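Local coordinates for peptidoglycan-recognition protein-LC isoform LCa (Drosophila melanogaster, PDB 2F2L) that activates the imd/Relish pathway of the fly's humoral immune response, acting in the response to peptidoglycan of Gram-negative bacteria, at residues L26-P31 with A86-I91. Numbering follows the deposited sequence.
Sequences LVIALP and AHMNNI
In the amidase-like PGRP domain, part of one face of the strand 24-31 packs against the loop that leads into the short helix 91-94, and the meeting is carried by Ile-28 and Leu-30 on the strand and His-87 and Met-88 on the loop. Ile-28 CD1 lies at the edge of the imidazole, in its plane, 3.7 Å from His-87 NE2. That nitrogen is hydrogen-bonded to Ser-97 OG, which satisfies the polar end of a buried ring and ties it to the residue just before the neighbouring strand 98-102. Leu-30 runs roughly perpendicular to the histidine side chain and sets both methyls against its CB, with CD1 and CD2 at 3.9 and 4.0 Å from His-87 CB. The strand sits inside the mixed sheet, between strands 98-102 and 136-140, and the alternation of side chains sends Ile-28 and Leu-30 to the loop while Val-27 points the other way. Met-88 crosses the isoleucine at a slant: bends at chi2 (-55°) and chi3 (-76°) fold its chain back, leaving SD 4.0 Å from Ile-28 CG2 and CG 4.0 Å from Ile-28 CD1. Leu-144 of the helix 141-144 touches both Ile-28 and Met-88. No hydrogen bond crosses between the segments; the loop backbone is instead held by Asp-94, whose carboxylate oxygens accept from the amides of Met-88 and Asn-90.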
loop_
_atom_site.group_PDB
_atom_site.type_symbol
_atom_site.label_atom_id
_atom_site.label_comp_id
_atom_site.label_asym_id
_atom_site.label_seq_id
_atom_site.Cartn_x
_atom_site.Cartn_y
_atom_site.Cartn_z
ATOM N N LEU A 26 -22.536 -16.947 3.848
ATOM C CA LEU A 26 -21.908 -16.578 5.114
ATOM C C LEU A 26 -20.997 -15.352 4.976
ATOM O O LEU A 26 -20.136 -15.299 4.091
ATOM C CB LEU A 26 -21.102 -17.759 5.631
ATOM C CG LEU A 26 -20.397 -17.597 6.978
ATOM C CD1 LEU A 26 -21.402 -17.406 8.085
ATOM C CD2 LEU A 26 -19.531 -18.817 7.247
ATOM N N VAL A 27 -21.187 -14.382 5.858
ATOM C CA VAL A 27 -20.329 -13.201 5.941
ATOM C C VAL A 27 -19.769 -13.145 7.356
ATOM O O VAL A 27 -20.526 -13.282 8.329
ATOM C CB VAL A 27 -21.108 -11.903 5.603
ATOM C CG1 VAL A 27 -20.197 -10.672 5.681
ATOM C CG2 VAL A 27 -21.720 -12.016 4.234
ATOM N N ILE A 28 -18.451 -12.964 7.481
ATOM C CA ILE A 28 -17.760 -13.050 8.776
ATOM C C ILE A 28 -17.127 -11.718 9.165
ATOM O O ILE A 28 -16.390 -11.094 8.366
ATOM C CB ILE A 28 -16.664 -14.138 8.748
ATOM C CG1 ILE A 28 -17.293 -15.516 8.506
ATOM C CG2 ILE A 28 -15.893 -14.181 10.061
ATOM C CD1 ILE A 28 -16.302 -16.559 8.034
ATOM N N ALA A 29 -17.411 -11.280 10.392
ATOM C CA ALA A 29 -16.843 -10.039 10.907
ATOM C C ALA A 29 -15.588 -10.329 11.730
ATOM O O ALA A 29 -15.522 -11.327 12.443
ATOM C CB ALA A 29 -17.865 -9.270 11.719
ATOM N N LEU A 30 -14.581 -9.480 11.575
ATOM C CA LEU A 30 -13.321 -9.627 12.287
ATOM C C LEU A 30 -12.751 -8.246 12.646
ATOM O O LEU A 30 -12.989 -7.273 11.938
ATOM C CB LEU A 30 -12.271 -10.375 11.448
ATOM C CG LEU A 30 -12.603 -11.695 10.754
ATOM C CD1 LEU A 30 -12.995 -11.470 9.306
ATOM C CD2 LEU A 30 -11.415 -12.631 10.819
ATOM N N PRO A 31 -11.984 -8.169 13.741
ATOM C CA PRO A 31 -11.210 -6.964 14.026
ATOM C C PRO A 31 -9.863 -7.013 13.295
ATOM O O PRO A 31 -9.350 -8.101 13.028
ATOM C CB PRO A 31 -11.009 -7.049 15.537
ATOM C CG PRO A 31 -10.896 -8.523 15.782
ATOM C CD PRO A 31 -11.793 -9.193 14.777
ATOM N N ALA A 86 -8.544 -15.034 3.220
ATOM C CA ALA A 86 -7.684 -15.895 4.026
ATOM C C ALA A 86 -7.857 -15.570 5.517
ATOM O O ALA A 86 -6.953 -15.739 6.332
ATOM C CB ALA A 86 -6.248 -15.720 3.593
ATOM N N HIS A 87 -9.063 -15.147 5.856
ATOM C CA HIS A 87 -9.369 -14.606 7.167
ATOM C C HIS A 87 -9.440 -15.668 8.274
ATOM O O HIS A 87 -8.958 -15.424 9.365
ATOM C CB HIS A 87 -10.652 -13.758 7.104
ATOM C CG HIS A 87 -11.776 -14.408 6.363
ATOM N ND1 HIS A 87 -11.837 -14.445 4.984
ATOM C CD2 HIS A 87 -12.872 -15.065 6.810
ATOM C CE1 HIS A 87 -12.933 -15.089 4.617
ATOM N NE2 HIS A 87 -13.578 -15.476 5.705
ATOM N N MET A 88 -10.015 -16.836 8.010
ATOM C CA MET A 88 -10.101 -17.892 9.041
ATOM C C MET A 88 -8.911 -18.871 9.077
ATOM O O MET A 88 -8.797 -19.681 10.018
ATOM C CB MET A 88 -11.392 -18.698 8.867
ATOM C CG MET A 88 -12.656 -17.862 8.862
ATOM S SD MET A 88 -12.842 -16.815 10.318
ATOM C CE MET A 88 -13.343 -18.089 11.474
ATOM N N ASN A 89 -8.028 -18.806 8.080
ATOM C CA ASN A 89 -6.931 -19.780 7.952
ATOM C C ASN A 89 -7.497 -21.196 7.960
ATOM O O ASN A 89 -6.943 -22.111 8.577
ATOM C CB ASN A 89 -5.916 -19.610 9.088
ATOM C CG ASN A 89 -5.415 -18.188 9.208
ATOM O OD1 ASN A 89 -4.759 -17.675 8.304
ATOM N ND2 ASN A 89 -5.710 -17.543 10.338
ATOM N N ASN A 90 -8.626 -21.347 7.278
ATOM C CA ASN A 90 -9.351 -22.594 7.222
ATOM C C ASN A 90 -10.105 -22.612 5.909
ATOM O O ASN A 90 -10.975 -21.765 5.682
ATOM C CB ASN A 90 -10.307 -22.665 8.407
ATOM C CG ASN A 90 -11.153 -23.899 8.401
ATOM O OD1 ASN A 90 -11.967 -24.097 7.514
ATOM N ND2 ASN A 90 -10.986 -24.722 9.402
ATOM N N ILE A 91 -9.756 -23.562 5.043
ATOM C CA ILE A 91 -10.256 -23.573 3.659
ATOM C C ILE A 91 -11.780 -23.778 3.587
ATOM O O ILE A 91 -12.430 -23.271 2.680
ATOM C CB ILE A 91 -9.500 -24.634 2.786
ATOM C CG1 ILE A 91 -9.832 -24.478 1.289
ATOM C CG2 ILE A 91 -9.800 -26.083 3.263
ATOM C CD1 ILE A 91 -9.505 -23.124 0.712
#